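Local coordinates for protein epidermin decarboxylase (Staphylococcus epidermidis, PDB 1G63) that catalyses the FMN-dependent oxidative decarboxylation of the C-terminal cysteine residue of the epidermin precursor, forming a carbon-carbon double bond, at residues 3-8 / 30-35; 109-114 / 169-174; 143-148 / 156-161. All coordinates share one frame; numbering follows the deposited sequence.

The three contacts follow the architecture of a Rossmann-like flavoprotein from the middle of its parallel sheet to an outlying hairpin. Contact 1 pairs two neighbouring strands of that sheet, and contact 2 packs the C-terminal helix against another strand of it; their centres lie about 13 Å apart and the two do not touch. Contact 3, the hairpin 143-148/156-161, sits on the opposite side of the chain's centre from contact 1, yet it meets contact 2 where Pro114 CB packs on Pro143 CG at 3.7 Å. The side chain of Leu35 comes within about 9 Å of a bound FMN, and that of Ile160 within about 7 Å of a bound FMN; Leu35 also lies about 7 Å from the active-site His67.

Contact 1: residues 3-8 / 30-35; sequences GKLLIC and DEVNIL
Leu5 and Ile7 each use both backbone polar atoms to bind the parallel strand 32-35 and Glu31 just before it. Leu5 N donates to Glu31 O and Leu5 O accepts from Asn33 N; Ile7 N then donates to Asn33 O and Ile7 O accepts from Leu35 N, four bonds all of 2.9 Å. The short strand axes approach to 4.6 Å at 26°.

Ile7 shows how the side chains fit. Its CB stands 3.8 Å from Asn33 O and also near Ile34 CG1. From there the chain divides: CG2 meets Ile34 CD1 at 4.0 Å, while CG1, anti to the carbonyl carbon (chi1 -68°), carries CD1 back to Val32 CG2 at 4.1 Å. That same Val32 methyl meets Leu5 CD2, making one apolar row with these residues. On the face of Leu6 and Cys8, Leu6 CD1 reaches over Asn33 O at 3.5 Å and touches Leu35 CB. At the start of the pair Lys4 and Glu31 run side by side; their salt bridge is long, NZ to OE2 3.8 Å, and a water links NZ with OE1.

The two strands and helix 18-25 form a beta-alpha-beta unit. Helix 18-25 packs on Ile7 and Ile34, helix 98-105 on Cys8 and Leu35, and strand 76-82 bonds to the other edge of 5-9.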
ATOM      1  N   GLY B   3      14.516  10.609  41.926  1.00 56.09           N
ATOM      2  CA  GLY B   3      13.159  10.558  41.414  1.00 51.81           C
ATOM      3  C   GLY B   3      13.117  10.482  39.898  1.00 48.85           C
ATOM      4  O   GLY B   3      14.132  10.680  39.227  1.00 48.14           O
ATOM      5  N   LYS B   4      11.933  10.211  39.360  1.00 44.44           N
ATOM      6  CA  LYS B   4      11.752  10.067  37.922  1.00 40.80           C
ATOM      7  C   LYS B   4      12.139  11.270  37.060  1.00 36.69           C
ATOM      8  O   LYS B   4      11.743  12.404  37.315  1.00 34.27           O
ATOM      9  CB  LYS B   4      10.310   9.638  37.634  1.00 42.07           C
ATOM     10  CG  LYS B   4       9.968   8.288  38.242  1.00 41.98           C
ATOM     11  CD  LYS B   4       8.533   7.898  37.986  1.00 42.91           C
ATOM     12  CE  LYS B   4       8.205   6.595  38.690  1.00 43.66           C
ATOM     13  NZ  LYS B   4       6.782   6.202  38.509  1.00 44.33           N
ATOM     14  N   LEU B   5      12.932  10.991  36.034  1.00 34.10           N
ATOM     15  CA  LEU B   5      13.405  12.007  35.107  1.00 32.56           C
ATOM     16  C   LEU B   5      13.011  11.678  33.664  1.00 31.85           C
ATOM     17  O   LEU B   5      13.161  10.543  33.205  1.00 31.12           O
ATOM     18  CB  LEU B   5      14.926  12.141  35.222  1.00 31.53           C
ATOM     19  CG  LEU B   5      15.633  13.143  34.297  1.00 32.48           C
ATOM     20  CD1 LEU B   5      16.884  13.654  34.972  1.00 31.81           C
ATOM     21  CD2 LEU B   5      15.967  12.499  32.964  1.00 30.60           C
ATOM     22  N   LEU B   6      12.502  12.682  32.956  1.00 30.59           N
ATOM     23  CA  LEU B   6      12.092  12.513  31.568  1.00 29.66           C
ATOM     24  C   LEU B   6      13.004  13.280  30.621  1.00 29.10           C
ATOM     25  O   LEU B   6      13.304  14.452  30.851  1.00 28.26           O
ATOM     26  CB  LEU B   6      10.653  12.995  31.369  1.00 27.62           C
ATOM     27  CG  LEU B   6      10.157  13.101  29.919  1.00 27.28           C
ATOM     28  CD1 LEU B   6      10.265  11.749  29.225  1.00 27.21           C
ATOM     29  CD2 LEU B   6       8.723  13.599  29.898  1.00 24.80           C
ATOM     30  N   ILE B   7      13.460  12.607  29.569  1.00 28.56           N
ATOM     31  CA  ILE B   7      14.306  13.251  28.577  1.00 27.57           C
ATOM     32  C   ILE B   7      13.461  13.505  27.337  1.00 27.55           C
ATOM     33  O   ILE B   7      12.833  12.591  26.805  1.00 28.09           O
ATOM     34  CB  ILE B   7      15.496  12.371  28.137  1.00 26.93           C
ATOM     35  CG1 ILE B   7      16.492  12.208  29.281  1.00 25.71           C
ATOM     36  CG2 ILE B   7      16.186  13.002  26.912  1.00 24.42           C
ATOM     37  CD1 ILE B   7      17.656  11.294  28.931  1.00 25.45           C
ATOM     38  N   CYS B   8      13.431  14.754  26.895  1.00 26.40           N
ATOM     39  CA  CYS B   8      12.709  15.119  25.684  1.00 25.52           C
ATOM     40  C   CYS B   8      13.801  15.391  24.655  1.00 25.17           C
ATOM     41  O   CYS B   8      14.474  16.417  24.719  1.00 25.53           O
ATOM     42  CB  CYS B   8      11.852  16.371  25.917  1.00 23.97           C
ATOM     43  SG  CYS B   8      10.377  16.059  26.950  1.00 20.39           S
ATOM     44  N   ASP B  30      15.562   7.482  39.979  1.00 46.94           N
ATOM     45  CA  ASP B  30      14.732   6.280  40.104  1.00 47.21           C
ATOM     46  C   ASP B  30      14.391   5.689  38.751  1.00 45.82           C
ATOM     47  O   ASP B  30      14.476   4.483  38.535  1.00 45.72           O
ATOM     48  CB  ASP B  30      13.442   6.613  40.855  1.00 49.87           C
ATOM     49  CG  ASP B  30      13.698   7.072  42.278  1.00 52.19           C
ATOM     50  OD1 ASP B  30      12.790   7.689  42.873  1.00 54.28           O
ATOM     51  OD2 ASP B  30      14.802   6.812  42.803  1.00 54.44           O
ATOM     52  N   GLU B  31      13.991   6.564  37.844  1.00 46.05           N
ATOM     53  CA  GLU B  31      13.639   6.183  36.489  1.00 43.60           C
ATOM     54  C   GLU B  31      14.107   7.271  35.538  1.00 42.13           C
ATOM     55  O   GLU B  31      14.219   8.440  35.915  1.00 40.79           O
ATOM     56  CB  GLU B  31      12.119   6.025  36.351  1.00 43.59           C
ATOM     57  CG  GLU B  31      11.588   4.630  36.608  1.00 44.69           C
ATOM     58  CD  GLU B  31      10.090   4.524  36.371  1.00 46.24           C
ATOM     59  OE1 GLU B  31       9.594   5.126  35.396  1.00 47.20           O
ATOM     60  OE2 GLU B  31       9.404   3.829  37.150  1.00 46.89           O
ATOM     61  N   VAL B  32      14.406   6.873  34.310  1.00 40.70           N
ATOM     62  CA  VAL B  32      14.800   7.810  33.275  1.00 39.00           C
ATOM     63  C   VAL B  32      14.062   7.334  32.032  1.00 37.74           C
ATOM     64  O   VAL B  32      14.385   6.302  31.447  1.00 38.29           O
ATOM     65  CB  VAL B  32      16.319   7.828  33.054  1.00 39.48           C
ATOM     66  CG1 VAL B  32      16.837   6.428  32.980  1.00 42.61           C
ATOM     67  CG2 VAL B  32      16.651   8.591  31.775  1.00 39.45           C
ATOM     68  N   ASN B  33      13.029   8.085  31.669  1.00 36.02           N
ATOM     69  CA  ASN B  33      12.196   7.768  30.522  1.00 33.48           C
ATOM     70  C   ASN B  33      12.502   8.734  29.383  1.00 32.98           C
ATOM     71  O   ASN B  33      13.157   9.758  29.584  1.00 32.63           O
ATOM     72  CB  ASN B  33      10.728   7.845  30.933  1.00 31.78           C
ATOM     73  CG  ASN B  33      10.413   6.946  32.121  1.00 30.05           C
ATOM     74  OD1 ASN B  33       9.751   7.360  33.063  1.00 31.49           O
ATOM     75  ND2 ASN B  33      10.881   5.713  32.072  1.00 29.57           N
ATOM     76  N   ILE B  34      12.027   8.421  28.184  1.00 31.42           N
ATOM     77  CA  ILE B  34      12.324   9.284  27.057  1.00 30.25           C
ATOM     78  C   ILE B  34      11.154   9.510  26.092  1.00 29.42           C
ATOM     79  O   ILE B  34      10.270   8.666  25.937  1.00 29.08           O
ATOM     80  CB  ILE B  34      13.561   8.732  26.316  1.00 28.43           C
ATOM     81  CG1 ILE B  34      14.091   9.769  25.328  1.00 28.40           C
ATOM     82  CG2 ILE B  34      13.217   7.414  25.662  1.00 28.16           C
ATOM     83  CD1 ILE B  34      15.544   9.566  24.962  1.00 27.36           C
ATOM     84  N   LEU B  35      11.161  10.678  25.460  1.00 28.32           N
ATOM     85  CA  LEU B  35      10.123  11.086  24.520  1.00 28.60           C
ATOM     86  C   LEU B  35      10.837  11.829  23.380  1.00 27.03           C
ATOM     87  O   LEU B  35      11.628  12.731  23.632  1.00 26.80           O
ATOM     88  CB  LEU B  35       9.139  12.020  25.243  1.00 30.34           C
ATOM     89  CG  LEU B  35       7.788  12.379  24.620  1.00 32.23           C
ATOM     90  CD1 LEU B  35       7.053  13.350  25.541  1.00 32.20           C
ATOM     91  CD2 LEU B  35       7.993  13.004  23.259  1.00 34.33           C
TER
HETATM   92  O   HOH W   1       6.540   5.354  35.612  1.00 24.68           O

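Contact 2: residues 109-114 / 169-174; sequences KLFIFP and LNFVLN
The last helix of the Rossmann-like domain, 165-172, docks here on strand 110-114 of the central parallel sheet through aromatic and aliphatic side chains, with no hydrogen bond between the segments. Val172 is the wedge. Both its methyls lie over one face of the Phe111 ring: CG1 stands 4.3 Å above the plane, over the ring centre, while CG2 makes a CH-pi contact, 4.1 Å from the centroid and 27° off the normal, and comes within 3.7 Å of Phe111 CD2. The ring reaches farther along the helix backbone, bringing Phe111 CE2 to 3.6 Å from Val172 CA. Val172 CG2 also meets the edge of Phe113, near the ring plane, at 4.0 Å from CZ, and so lies between two phenylalanines that are two residues apart on the strand.

Phe171 adds a third ring. With CG anti to the backbone N (chi1 -173°), this ring lies alongside Phe113, its edge to that ring's face in an offset edge-to-face pair. The centroids are 5.5 Å apart and the planes stand at 69°; Phe171 CD2 approaches Phe113 CZ to 3.8 Å. Phe111 CD2 also touches Phe171 CD2.

Tyr141 extends the aromatic cluster, meeting Phe171 edge-to-face and also the ring of Phe113. Strand 139-140 contributes Lys139 beside Phe111 and Phe171, and strand 76-82 brings Tyr76 to Val172. Ile112, between the two phenylalanines, points away from helix 165-172 and meets helix 84-91.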
ATOM      1  N   LYS B 109       9.219  22.329  35.715  1.00 38.89           N
ATOM      2  CA  LYS B 109      10.213  21.272  35.955  1.00 38.22           C
ATOM      3  C   LYS B 109      11.146  21.143  34.748  1.00 37.63           C
ATOM      4  O   LYS B 109      11.873  20.153  34.616  1.00 35.98           O
ATOM      5  CB  LYS B 109       9.538  19.910  36.138  1.00 38.63           C
ATOM      6  CG  LYS B 109       8.334  19.874  37.036  1.00 39.81           C
ATOM      7  CD  LYS B 109       7.704  18.487  37.004  1.00 38.44           C
ATOM      8  CE  LYS B 109       6.468  18.426  37.874  1.00 37.79           C
ATOM      9  NZ  LYS B 109       5.842  17.093  37.830  1.00 38.75           N
ATOM     10  N   LEU B 110      11.125  22.146  33.880  1.00 35.34           N
ATOM     11  CA  LEU B 110      11.908  22.114  32.654  1.00 34.24           C
ATOM     12  C   LEU B 110      13.365  22.584  32.690  1.00 33.43           C
ATOM     13  O   LEU B 110      13.684  23.638  33.235  1.00 34.16           O
ATOM     14  CB  LEU B 110      11.148  22.904  31.585  1.00 34.25           C
ATOM     15  CG  LEU B 110      11.360  22.585  30.111  1.00 31.56           C
ATOM     16  CD1 LEU B 110      11.045  21.121  29.849  1.00 31.91           C
ATOM     17  CD2 LEU B 110      10.465  23.491  29.288  1.00 31.28           C
ATOM     18  N   PHE B 111      14.238  21.785  32.087  1.00 32.50           N
ATOM     19  CA  PHE B 111      15.664  22.099  31.981  1.00 33.04           C
ATOM     20  C   PHE B 111      16.088  21.938  30.513  1.00 32.67           C
ATOM     21  O   PHE B 111      16.042  20.841  29.953  1.00 31.30           O
ATOM     22  CB  PHE B 111      16.500  21.163  32.858  1.00 34.65           C
ATOM     23  CG  PHE B 111      16.180  21.252  34.329  1.00 36.43           C
ATOM     24  CD1 PHE B 111      15.057  20.611  34.852  1.00 35.63           C
ATOM     25  CD2 PHE B 111      16.998  21.986  35.187  1.00 36.05           C
ATOM     26  CE1 PHE B 111      14.751  20.695  36.203  1.00 35.86           C
ATOM     27  CE2 PHE B 111      16.701  22.079  36.546  1.00 37.56           C
ATOM     28  CZ  PHE B 111      15.572  21.430  37.055  1.00 37.15           C
ATOM     29  N   ILE B 112      16.509  23.035  29.897  1.00 30.84           N
ATOM     30  CA  ILE B 112      16.903  23.020  28.497  1.00 28.74           C
ATOM     31  C   ILE B 112      18.408  23.025  28.219  1.00 28.59           C
ATOM     32  O   ILE B 112      19.137  23.874  28.726  1.00 28.34           O
ATOM     33  CB  ILE B 112      16.262  24.218  27.766  1.00 27.75           C
ATOM     34  CG1 ILE B 112      14.738  24.135  27.889  1.00 26.64           C
ATOM     35  CG2 ILE B 112      16.712  24.249  26.311  1.00 25.91           C
ATOM     36  CD1 ILE B 112      14.011  25.307  27.282  1.00 27.01           C
ATOM     37  N   PHE B 113      18.864  22.074  27.405  1.00 28.46           N
ATOM     38  CA  PHE B 113      20.281  21.988  27.031  1.00 29.08           C
ATOM     39  C   PHE B 113      20.436  22.222  25.526  1.00 29.16           C
ATOM     40  O   PHE B 113      20.411  21.289  24.729  1.00 27.46           O
ATOM     41  CB  PHE B 113      20.867  20.625  27.401  1.00 28.24           C
ATOM     42  CG  PHE B 113      20.890  20.357  28.869  1.00 31.50           C
ATOM     43  CD1 PHE B 113      19.779  19.804  29.510  1.00 31.77           C
ATOM     44  CD2 PHE B 113      22.011  20.679  29.627  1.00 30.61           C
ATOM     45  CE1 PHE B 113      19.792  19.577  30.885  1.00 31.82           C
ATOM     46  CE2 PHE B 113      22.032  20.456  31.000  1.00 30.25           C
ATOM     47  CZ  PHE B 113      20.921  19.903  31.631  1.00 31.49           C
ATOM     48  N   PRO B 114      20.603  23.483  25.123  1.00 29.84           N
ATOM     49  CA  PRO B 114      20.754  23.833  23.708  1.00 31.01           C
ATOM     50  C   PRO B 114      21.906  23.133  23.002  1.00 32.79           C
ATOM     51  O   PRO B 114      22.983  22.954  23.575  1.00 32.94           O
ATOM     52  CB  PRO B 114      20.967  25.347  23.746  1.00 30.54           C
ATOM     53  CG  PRO B 114      20.250  25.771  24.988  1.00 30.70           C
ATOM     54  CD  PRO B 114      20.632  24.689  25.968  1.00 29.75           C
ATOM     55  N   LEU B 169      24.033  17.075  35.588  1.00 35.82           N
ATOM     56  CA  LEU B 169      23.688  16.690  36.953  1.00 35.27           C
ATOM     57  C   LEU B 169      23.707  17.926  37.845  1.00 35.19           C
ATOM     58  O   LEU B 169      22.816  18.130  38.655  1.00 33.39           O
ATOM     59  CB  LEU B 169      24.688  15.658  37.471  1.00 34.91           C
ATOM     60  CG  LEU B 169      24.228  14.202  37.564  1.00 35.92           C
ATOM     61  CD1 LEU B 169      23.185  13.901  36.512  1.00 36.69           C
ATOM     62  CD2 LEU B 169      25.435  13.287  37.422  1.00 34.49           C
ATOM     63  N   ASN B 170      24.727  18.761  37.672  1.00 36.12           N
ATOM     64  CA  ASN B 170      24.866  19.974  38.469  1.00 36.90           C
ATOM     65  C   ASN B 170      23.827  21.039  38.116  1.00 36.18           C
ATOM     66  O   ASN B 170      23.341  21.756  38.991  1.00 36.31           O
ATOM     67  CB  ASN B 170      26.268  20.571  38.281  1.00 38.86           C
ATOM     68  CG  ASN B 170      26.511  21.788  39.170  1.00 41.52           C
ATOM     69  OD1 ASN B 170      26.631  21.666  40.394  1.00 45.17           O
ATOM     70  ND2 ASN B 170      26.571  22.968  38.563  1.00 40.61           N
ATOM     71  N   PHE B 171      23.503  21.150  36.830  1.00 35.64           N
ATOM     72  CA  PHE B 171      22.538  22.139  36.365  1.00 33.84           C
ATOM     73  C   PHE B 171      21.133  21.759  36.796  1.00 33.73           C
ATOM     74  O   PHE B 171      20.307  22.620  37.071  1.00 34.11           O
ATOM     75  CB  PHE B 171      22.583  22.250  34.842  1.00 31.84           C
ATOM     76  CG  PHE B 171      21.743  23.365  34.291  1.00 29.88           C
ATOM     77  CD1 PHE B 171      22.140  24.690  34.438  1.00 29.16           C
ATOM     78  CD2 PHE B 171      20.552  23.093  33.631  1.00 29.50           C
ATOM     79  CE1 PHE B 171      21.363  25.738  33.933  1.00 28.91           C
ATOM     80  CE2 PHE B 171      19.760  24.138  33.120  1.00 31.00           C
ATOM     81  CZ  PHE B 171      20.169  25.463  33.273  1.00 28.69           C
ATOM     82  N   VAL B 172      20.880  20.460  36.868  1.00 34.59           N
ATOM     83  CA  VAL B 172      19.572  19.954  37.237  1.00 37.79           C
ATOM     84  C   VAL B 172      19.334  19.791  38.739  1.00 40.08           C
ATOM     85  O   VAL B 172      18.208  19.966  39.198  1.00 39.51           O
ATOM     86  CB  VAL B 172      19.296  18.607  36.504  1.00 36.52           C
ATOM     87  CG1 VAL B 172      18.084  17.894  37.106  1.00 34.80           C
ATOM     88  CG2 VAL B 172      19.053  18.889  35.026  1.00 34.97           C
ATOM     89  N   LEU B 173      20.378  19.477  39.503  1.00 42.95           N
ATOM     90  CA  LEU B 173      20.216  19.283  40.942  1.00 46.04           C
ATOM     91  C   LEU B 173      20.560  20.470  41.869  1.00 48.59           C
ATOM     92  O   LEU B 173      20.766  20.278  43.072  1.00 48.47           O
ATOM     93  CB  LEU B 173      20.983  18.031  41.394  1.00 44.51           C
ATOM     94  CG  LEU B 173      20.474  16.607  41.076  1.00 44.96           C
ATOM     95  CD1 LEU B 173      18.970  16.509  41.320  1.00 43.52           C
ATOM     96  CD2 LEU B 173      20.792  16.237  39.656  1.00 43.43           C
ATOM     97  N   ASN B 174      20.605  21.687  41.318  1.00 51.23           N
ATOM     98  CA  ASN B 174      20.882  22.906  42.102  1.00 52.36           C
ATOM     99  C   ASN B 174      19.777  23.954  41.935  1.00 53.52           C
ATOM    100  O   ASN B 174      19.190  24.383  42.959  1.00 53.53           O
ATOM    101  CB  ASN B 174      22.219  23.520  41.696  1.00 52.26           C
ATOM    102  CG  ASN B 174      23.393  22.783  42.297  1.00 55.14           C
ATOM    103  OD1 ASN B 174      23.471  21.553  42.215  1.00 56.20           O
ATOM    104  ND2 ASN B 174      24.318  23.525  42.907  1.00 54.86           N
TER

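Contact 3: residues 143-148 / 156-161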
ATOM      1  N   PRO B 143      25.329  26.669  26.728  1.00 35.92           N
ATOM      2  CA  PRO B 143      26.032  25.691  25.888  1.00 37.30           C
ATOM      3  C   PRO B 143      27.543  25.697  26.075  1.00 37.81           C
ATOM      4  O   PRO B 143      28.160  26.758  26.157  1.00 36.99           O
ATOM      5  CB  PRO B 143      25.649  26.114  24.469  1.00 36.63           C
ATOM      6  CG  PRO B 143      24.294  26.690  24.647  1.00 37.03           C
ATOM      7  CD  PRO B 143      24.433  27.503  25.911  1.00 36.30           C
ATOM      8  N   ASP B 144      28.135  24.511  26.135  1.00 39.45           N
ATOM      9  CA  ASP B 144      29.581  24.395  26.279  1.00 41.64           C
ATOM     10  C   ASP B 144      30.194  24.721  24.919  1.00 43.89           C
ATOM     11  O   ASP B 144      29.525  24.595  23.886  1.00 42.85           O
ATOM     12  CB  ASP B 144      29.965  22.975  26.725  1.00 40.60           C
ATOM     13  CG  ASP B 144      29.496  22.667  28.135  1.00 40.49           C
ATOM     14  OD1 ASP B 144      29.872  23.421  29.054  1.00 40.79           O
ATOM     15  OD2 ASP B 144      28.755  21.685  28.330  1.00 40.18           O
ATOM     16  N   MET B 145      31.453  25.151  24.921  1.00 46.13           N
ATOM     17  CA  MET B 145      32.139  25.515  23.683  1.00 48.98           C
ATOM     18  C   MET B 145      33.654  25.321  23.761  1.00 52.07           C
ATOM     19  O   MET B 145      34.310  25.796  24.695  1.00 53.42           O
ATOM     20  CB  MET B 145      31.840  26.978  23.336  1.00 48.26           C
ATOM     21  CG  MET B 145      30.363  27.340  23.365  1.00 47.61           C
ATOM     22  SD  MET B 145      30.037  28.941  22.651  1.00 49.15           S
ATOM     23  CE  MET B 145      30.262  30.005  24.068  1.00 51.24           C
ATOM     24  N   ASN B 146      34.212  24.617  22.784  1.00 54.06           N
ATOM     25  CA  ASN B 146      35.652  24.404  22.750  1.00 56.89           C
ATOM     26  C   ASN B 146      36.162  24.766  21.357  1.00 57.90           C
ATOM     27  O   ASN B 146      35.371  24.963  20.438  1.00 56.52           O
ATOM     28  CB  ASN B 146      35.998  22.947  23.096  1.00 58.41           C
ATOM     29  CG  ASN B 146      35.820  21.996  21.921  1.00 60.85           C
ATOM     30  OD1 ASN B 146      34.726  21.857  21.375  1.00 62.69           O
ATOM     31  ND2 ASN B 146      36.904  21.330  21.532  1.00 61.95           N
ATOM     32  N   LYS B 147      37.479  24.873  21.209  1.00 60.05           N
ATOM     33  CA  LYS B 147      38.077  25.215  19.924  1.00 61.71           C
ATOM     34  C   LYS B 147      38.443  23.934  19.186  1.00 63.34           C
ATOM     35  O   LYS B 147      39.443  23.285  19.491  1.00 63.46           O
ATOM     36  CB  LYS B 147      39.311  26.088  20.144  1.00 61.46           C
ATOM     37  CG  LYS B 147      39.024  27.279  21.039  1.00 62.27           C
ATOM     38  CD  LYS B 147      37.953  28.168  20.424  1.00 63.06           C
ATOM     39  CE  LYS B 147      37.189  28.948  21.489  1.00 63.65           C
ATOM     40  NZ  LYS B 147      38.053  29.874  22.260  1.00 62.53           N
ATOM     41  N   SER B 148      37.616  23.575  18.212  1.00 65.48           N
ATOM     42  CA  SER B 148      37.832  22.361  17.446  1.00 67.81           C
ATOM     43  C   SER B 148      38.292  22.647  16.033  1.00 69.87           C
ATOM     44  O   SER B 148      37.896  23.643  15.422  1.00 69.51           O
ATOM     45  CB  SER B 148      36.544  21.541  17.386  1.00 68.34           C
ATOM     46  OG  SER B 148      35.556  22.211  16.621  1.00 68.07           O
ATOM     47  N   TYR B 156      40.538  26.797  12.612  1.00 70.70           N
ATOM     48  CA  TYR B 156      40.024  26.332  13.895  1.00 66.44           C
ATOM     49  C   TYR B 156      38.863  27.273  14.178  1.00 64.49           C
ATOM     50  O   TYR B 156      38.958  28.470  13.905  1.00 63.56           O
ATOM     51  CB  TYR B 156      41.063  26.489  15.010  1.00 65.32           C
ATOM     52  CG  TYR B 156      41.957  25.297  15.216  1.00 63.89           C
ATOM     53  CD1 TYR B 156      43.044  25.061  14.375  1.00 63.46           C
ATOM     54  CD2 TYR B 156      41.713  24.394  16.253  1.00 63.06           C
ATOM     55  CE1 TYR B 156      43.868  23.953  14.561  1.00 62.76           C
ATOM     56  CE2 TYR B 156      42.529  23.281  16.447  1.00 62.55           C
ATOM     57  CZ  TYR B 156      43.606  23.068  15.597  1.00 62.64           C
ATOM     58  OH  TYR B 156      44.419  21.973  15.780  1.00 62.68           O
ATOM     59  N   LYS B 157      37.776  26.746  14.726  1.00 62.35           N
ATOM     60  CA  LYS B 157      36.620  27.584  15.011  1.00 60.58           C
ATOM     61  C   LYS B 157      36.007  27.274  16.366  1.00 58.83           C
ATOM     62  O   LYS B 157      36.160  26.168  16.891  1.00 57.17           O
ATOM     63  CB  LYS B 157      35.553  27.403  13.917  1.00 61.00           C
ATOM     64  CG  LYS B 157      34.348  28.337  14.052  1.00 62.66           C
ATOM     65  CD  LYS B 157      33.249  28.049  13.027  1.00 63.93           C
ATOM     66  CE  LYS B 157      32.590  26.685  13.266  1.00 64.71           C
ATOM     67  NZ  LYS B 157      31.408  26.417  12.380  1.00 63.16           N
ATOM     68  N   ASN B 158      35.325  28.265  16.933  1.00 57.60           N
ATOM     69  CA  ASN B 158      34.640  28.090  18.205  1.00 55.74           C
ATOM     70  C   ASN B 158      33.412  27.253  17.848  1.00 54.31           C
ATOM     71  O   ASN B 158      32.764  27.502  16.833  1.00 54.40           O
ATOM     72  CB  ASN B 158      34.196  29.441  18.769  1.00 56.24           C
ATOM     73  CG  ASN B 158      33.725  29.345  20.210  1.00 57.54           C
ATOM     74  OD1 ASN B 158      32.972  30.194  20.686  1.00 59.34           O
ATOM     75  ND2 ASN B 158      34.180  28.315  20.916  1.00 57.73           N
ATOM     76  N   ASN B 159      33.098  26.264  18.675  1.00 52.17           N
ATOM     77  CA  ASN B 159      31.960  25.388  18.425  1.00 49.94           C
ATOM     78  C   ASN B 159      31.276  24.990  19.731  1.00 47.59           C
ATOM     79  O   ASN B 159      31.950  24.769  20.736  1.00 45.87           O
ATOM     80  CB  ASN B 159      32.441  24.127  17.696  1.00 52.47           C
ATOM     81  CG  ASN B 159      32.681  24.362  16.205  1.00 54.83           C
ATOM     82  OD1 ASN B 159      33.668  23.884  15.635  1.00 55.54           O
ATOM     83  ND2 ASN B 159      31.764  25.085  15.564  1.00 54.20           N
ATOM     84  N   ILE B 160      29.943  24.906  19.730  1.00 44.50           N
ATOM     85  CA  ILE B 160      29.248  24.500  20.946  1.00 41.46           C
ATOM     86  C   ILE B 160      29.360  22.972  21.022  1.00 39.65           C
ATOM     87  O   ILE B 160      29.436  22.292  19.999  1.00 39.10           O
ATOM     88  CB  ILE B 160      27.733  24.962  20.973  1.00 40.79           C
ATOM     89  CG1 ILE B 160      26.840  23.918  20.326  1.00 40.40           C
ATOM     90  CG2 ILE B 160      27.556  26.314  20.282  1.00 38.94           C
ATOM     91  CD1 ILE B 160      26.183  23.013  21.317  1.00 38.98           C
ATOM     92  N   THR B 161      29.411  22.437  22.233  1.00 37.99           N
ATOM     93  CA  THR B 161      29.532  20.997  22.406  1.00 37.52           C
ATOM     94  C   THR B 161      28.477  20.445  23.350  1.00 36.78           C
ATOM     95  O   THR B 161      27.780  21.188  24.027  1.00 36.69           O
ATOM     96  CB  THR B 161      30.916  20.616  22.975  1.00 37.60           C
ATOM     97  OG1 THR B 161      31.089  21.219  24.263  1.00 36.17           O
ATOM     98  CG2 THR B 161      32.016  21.089  22.051  1.00 36.55           C
TER
HETATM   99  O   HOH W   2      26.610  21.972  26.222  1.00 26.22           O
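Met145 and Ile160 are cross-strand neighbours in a non-hydrogen-bonded pair, CA atoms 4.1 Å apart, of the short strands 144-148 and 156-161, which run antiparallel but strongly twisted, their directions 141° apart. Asn146 with Asn159 and Ser148 with Lys157 form hydrogen-bonded pairs. Asn146 N donates to Asn159 O at 3.1 Å, and Asn159 N returns a bond to Asn146 O at 3.2 Å. Between Ser148 and Lys157 the bond from Lys157 N to Ser148 O is nearly straight, 175° at the hydrogen.

On the Met145 and Ile160 face, Met145 CG lies 4.3 Å from Ile160 CB, and Pro143 CB packs on Ile160 CB. Met145 CB and SD also border the Asn158 amide, SD at 3.7 Å from OD1. Lys147 runs slantwise past Asn158: bends at chi2 and chi4 bring CE beside Asn158 ND2. On the other face, Ser148 OG and Asn159 OD1 come close, at an angle unsuited to a hydrogen bond. A water receives a bond from Asp144 N and donates to Asp144 OD2 and to Thr161 O, bridging the two strands at the Asp144 and Thr161 end.

Helix 118-121 touches Pro143, Lys157, Asn159 and Ile160, and Asn115 of the FMN pocket lies against Ile160. The arrangement is a twisted beta hairpin, a two-stranded antiparallel sheet standing apart from the parallel Rossmann-like sheet, with its Ile160 end next to the flavin site.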